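Local coordinates for putative capsid protein of prophage (Escherichia coli CFT073, PDB 3BQW) that probably serves as a major capsid protein of a prophage, a shell-building subunit of the phage major capsid protein E family, at residues A[128-139]-A[329-337]. Residues are numbered along the deposited sequence; the frame is centred on the assembly and turned at random.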
loop_
_atom_site.group_PDB
_atom_site.type_symbol
_atom_site.label_atom_id
_atom_site.label_comp_id
_atom_site.label_asym_id
_atom_site.label_seq_id
_atom_site.Cartn_x
_atom_site.Cartn_y
_atom_site.Cartn_z
ATOM N N GLN A 128 9.023 8.661 -7.301
ATOM C CA GLN A 128 7.627 8.748 -7.745
ATOM C C GLN A 128 6.867 7.420 -7.612
ATOM O O GLN A 128 5.737 7.387 -7.166
ATOM C CB GLN A 128 7.548 9.299 -9.168
ATOM C CG GLN A 128 7.836 10.775 -9.203
ATOM C CD GLN A 128 8.175 11.272 -10.584
ATOM O OE1 GLN A 128 8.004 10.565 -11.581
ATOM N NE2 GLN A 128 8.678 12.491 -10.654
ATOM N N ILE A 129 7.504 6.313 -7.973
ATOM C CA ILE A 129 6.901 4.994 -7.748
ATOM C C ILE A 129 6.714 4.712 -6.251
ATOM O O ILE A 129 5.701 4.168 -5.848
ATOM C CB ILE A 129 7.728 3.878 -8.409
ATOM C CG1 ILE A 129 7.753 4.068 -9.930
ATOM C CG2 ILE A 129 7.164 2.505 -8.060
ATOM C CD1 ILE A 129 6.418 4.074 -10.588
ATOM N N ASN A 130 7.679 5.098 -5.429
ATOM C CA ASN A 130 7.567 4.918 -4.007
ATOM C C ASN A 130 6.338 5.647 -3.495
ATOM O O ASN A 130 5.686 5.163 -2.596
ATOM C CB ASN A 130 8.788 5.477 -3.238
ATOM C CG ASN A 130 10.046 4.612 -3.349
ATOM O OD1 ASN A 130 11.127 5.077 -2.981
ATOM N ND2 ASN A 130 9.929 3.381 -3.842
ATOM N N ALA A 131 6.081 6.846 -4.011
ATOM C CA ALA A 131 4.965 7.651 -3.556
ATOM C C ALA A 131 3.620 7.063 -3.998
ATOM O O ALA A 131 2.627 7.154 -3.267
ATOM C CB ALA A 131 5.102 9.067 -4.053
ATOM N N ILE A 132 3.578 6.521 -5.217
ATOM C CA ILE A 132 2.389 5.874 -5.731
ATOM C C ILE A 132 2.117 4.612 -4.917
ATOM O O ILE A 132 0.971 4.349 -4.583
ATOM C CB ILE A 132 2.501 5.561 -7.258
ATOM C CG1 ILE A 132 2.533 6.871 -8.081
ATOM C CG2 ILE A 132 1.324 4.700 -7.755
ATOM C CD1 ILE A 132 3.334 6.757 -9.441
ATOM N N LYS A 133 3.164 3.832 -4.608
ATOM C CA LYS A 133 2.997 2.594 -3.847
ATOM C C LYS A 133 2.589 2.858 -2.382
ATOM O O LYS A 133 1.886 2.051 -1.786
ATOM C CB LYS A 133 4.251 1.726 -3.901
ATOM C CG LYS A 133 4.441 1.057 -5.237
ATOM C CD LYS A 133 5.443 -0.014 -5.233
ATOM C CE LYS A 133 5.563 -0.671 -6.639
ATOM N NZ LYS A 133 6.808 -1.504 -6.725
ATOM N N ALA A 134 3.053 3.980 -1.844
ATOM C CA ALA A 134 2.702 4.469 -0.529
ATOM C C ALA A 134 1.232 4.859 -0.439
ATOM O O ALA A 134 0.560 4.502 0.517
ATOM C CB ALA A 134 3.589 5.659 -0.166
ATOM N N ARG A 135 0.723 5.575 -1.440
ATOM C CA ARG A 135 -0.715 5.857 -1.514
ATOM C C ARG A 135 -1.522 4.576 -1.597
ATOM O O ARG A 135 -2.535 4.440 -0.937
ATOM C CB ARG A 135 -1.044 6.780 -2.694
ATOM C CG ARG A 135 -2.572 6.910 -3.020
ATOM C CD ARG A 135 -3.198 7.979 -2.219
ATOM N NE ARG A 135 -2.473 9.205 -2.489
ATOM C CZ ARG A 135 -2.464 10.290 -1.724
ATOM N NH1 ARG A 135 -3.190 10.353 -0.590
ATOM N NH2 ARG A 135 -1.716 11.333 -2.120
ATOM N N VAL A 136 -1.084 3.638 -2.415
ATOM C CA VAL A 136 -1.761 2.371 -2.518
ATOM C C VAL A 136 -1.796 1.619 -1.178
ATOM O O VAL A 136 -2.824 1.024 -0.841
ATOM C CB VAL A 136 -1.148 1.489 -3.636
ATOM C CG1 VAL A 136 -1.716 0.088 -3.612
ATOM C CG2 VAL A 136 -1.396 2.108 -4.990
ATOM N N GLU A 137 -0.696 1.648 -0.425
ATOM C CA GLU A 137 -0.613 0.937 0.862
ATOM C C GLU A 137 -1.511 1.582 1.881
ATOM O O GLU A 137 -2.129 0.877 2.685
ATOM C CB GLU A 137 0.830 0.889 1.392
ATOM C CG GLU A 137 1.052 0.220 2.755
ATOM C CD GLU A 137 0.943 -1.296 2.731
ATOM O OE1 GLU A 137 0.539 -1.861 1.696
ATOM O OE2 GLU A 137 1.210 -1.947 3.783
ATOM N N TRP A 138 -1.565 2.913 1.858
ATOM C CA TRP A 138 -2.455 3.684 2.703
ATOM C C TRP A 138 -3.902 3.279 2.430
ATOM O O TRP A 138 -4.650 2.990 3.339
ATOM C CB TRP A 138 -2.254 5.182 2.440
ATOM C CG TRP A 138 -3.134 6.070 3.226
ATOM C CD1 TRP A 138 -3.082 6.292 4.582
ATOM C CD2 TRP A 138 -4.207 6.879 2.728
ATOM N NE1 TRP A 138 -4.060 7.172 4.948
ATOM C CE2 TRP A 138 -4.763 7.555 3.828
ATOM C CE3 TRP A 138 -4.763 7.086 1.452
ATOM C CZ2 TRP A 138 -5.847 8.451 3.695
ATOM C CZ3 TRP A 138 -5.821 7.977 1.308
ATOM C CH2 TRP A 138 -6.371 8.634 2.432
ATOM N N LEU A 139 -4.267 3.239 1.148
ATOM C CA LEU A 139 -5.572 2.788 0.744
ATOM C C LEU A 139 -5.819 1.337 1.176
ATOM O O LEU A 139 -6.885 1.035 1.643
ATOM C CB LEU A 139 -5.743 2.942 -0.773
ATOM C CG LEU A 139 -5.941 4.370 -1.287
ATOM C CD1 LEU A 139 -5.899 4.408 -2.831
ATOM C CD2 LEU A 139 -7.205 4.966 -0.763
ATOM N N VAL A 329 10.562 15.232 -14.669
ATOM C CA VAL A 329 10.134 13.851 -14.856
ATOM C C VAL A 329 8.837 13.707 -14.049
ATOM O O VAL A 329 8.649 14.331 -12.996
ATOM C CB VAL A 329 11.222 12.785 -14.465
ATOM C CG1 VAL A 329 11.469 12.734 -12.980
ATOM C CG2 VAL A 329 10.811 11.417 -14.931
ATOM N N GLN A 330 7.925 12.914 -14.580
ATOM C CA GLN A 330 6.616 12.734 -13.980
ATOM C C GLN A 330 6.102 11.340 -14.291
ATOM O O GLN A 330 6.304 10.826 -15.395
ATOM C CB GLN A 330 5.671 13.775 -14.564
ATOM C CG GLN A 330 4.260 13.711 -14.082
ATOM C CD GLN A 330 3.405 14.729 -14.766
ATOM O OE1 GLN A 330 3.272 14.698 -15.981
ATOM N NE2 GLN A 330 2.840 15.663 -13.998
ATOM N N THR A 331 5.411 10.737 -13.338
ATOM C CA THR A 331 4.850 9.405 -13.496
ATOM C C THR A 331 3.334 9.410 -13.200
ATOM O O THR A 331 2.900 9.730 -12.083
ATOM C CB THR A 331 5.562 8.397 -12.572
ATOM O OG1 THR A 331 6.981 8.525 -12.746
ATOM C CG2 THR A 331 5.124 6.956 -12.891
ATOM N N HIS A 332 2.556 9.052 -14.221
ATOM C CA HIS A 332 1.110 8.886 -14.131
ATOM C C HIS A 332 0.733 7.499 -13.628
ATOM O O HIS A 332 1.329 6.505 -14.017
ATOM C CB HIS A 332 0.471 9.092 -15.510
ATOM C CG HIS A 332 0.525 10.504 -15.993
ATOM N ND1 HIS A 332 1.709 11.170 -16.208
ATOM C CD2 HIS A 332 -0.457 11.382 -16.289
ATOM C CE1 HIS A 332 1.453 12.394 -16.630
ATOM N NE2 HIS A 332 0.143 12.553 -16.669
ATOM N N SER A 333 -0.272 7.449 -12.761
ATOM C CA SER A 333 -0.856 6.184 -12.259
ATOM C C SER A 333 -2.240 6.426 -11.632
ATOM O O SER A 333 -2.474 7.471 -11.029
ATOM C CB SER A 333 0.061 5.549 -11.206
ATOM O OG SER A 333 -0.282 4.197 -10.971
ATOM N N ALA A 334 -3.132 5.441 -11.754
ATOM C CA ALA A 334 -4.498 5.536 -11.203
ATOM C C ALA A 334 -4.875 4.233 -10.510
ATOM O O ALA A 334 -5.783 3.550 -10.937
ATOM C CB ALA A 334 -5.521 5.889 -12.322
ATOM N N PRO A 335 -4.174 3.898 -9.424
ATOM C CA PRO A 335 -4.384 2.666 -8.669
ATOM C C PRO A 335 -5.506 2.732 -7.643
ATOM O O PRO A 335 -5.755 3.785 -7.035
ATOM C CB PRO A 335 -3.053 2.482 -7.947
ATOM C CG PRO A 335 -2.602 3.888 -7.670
ATOM C CD PRO A 335 -3.076 4.704 -8.840
ATOM N N GLN A 336 -6.158 1.583 -7.452
ATOM C CA GLN A 336 -7.160 1.390 -6.409
ATOM C C GLN A 336 -7.126 -0.072 -5.948
ATOM O O GLN A 336 -7.345 -0.969 -6.764
ATOM C CB GLN A 336 -8.555 1.672 -6.968
ATOM C CG GLN A 336 -9.699 1.452 -5.966
ATOM C CD GLN A 336 -9.523 2.248 -4.687
ATOM O OE1 GLN A 336 -9.262 3.454 -4.737
ATOM N NE2 GLN A 336 -9.669 1.582 -3.529
ATOM N N PRO A 337 -6.796 -0.320 -4.665
ATOM C CA PRO A 337 -6.903 -1.666 -4.109
ATOM C C PRO A 337 -8.351 -2.183 -4.080
ATOM O O PRO A 337 -9.279 -1.442 -3.768
ATOM C CB PRO A 337 -6.335 -1.532 -2.690
ATOM C CG PRO A 337 -5.712 -0.233 -2.630
ATOM C CD PRO A 337 -6.211 0.628 -3.708
#
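Thr331 donates its hydroxyl to the buried side-chain amide of Gln128, OG1 to OE1 at 2.6 Å and in the plane of the accepting carbonyl, while Gln128 NE2 gives a hydrogen bond of 3.0 Å to Val329 O, approaching from above that carbonyl's plane rather than along a lone pair. With CG beside its backbone N (chi1 -74°) and the chain extended beyond, Gln128 reaches across to the strand, and the two bonds together restrain rotation of its amide. On Thr331 the other branch is apolar: CG2 meets the CD1 methyls of both Ile129 and Ile132. Further along, Ile132 CG2 touches CB and OG of Ser333, whose hydroxyl is bonded to Met312 O. Packing is tight at Val136, where CG2 sits 3.4 Å from CB of Pro335; Pro337 CG lies 3.7 Å from Leu139 CB. Helix residues 128-139 run in roughly the same direction as strand residues 329-332 and 335-337, at 29° and 28°, and pack against them in a buried contact. Strands 90-92, 292-295 and 314-319 pair with strand 327-338, Val293 touches both Val136 and Pro335, and strand 148-151 borders Leu139.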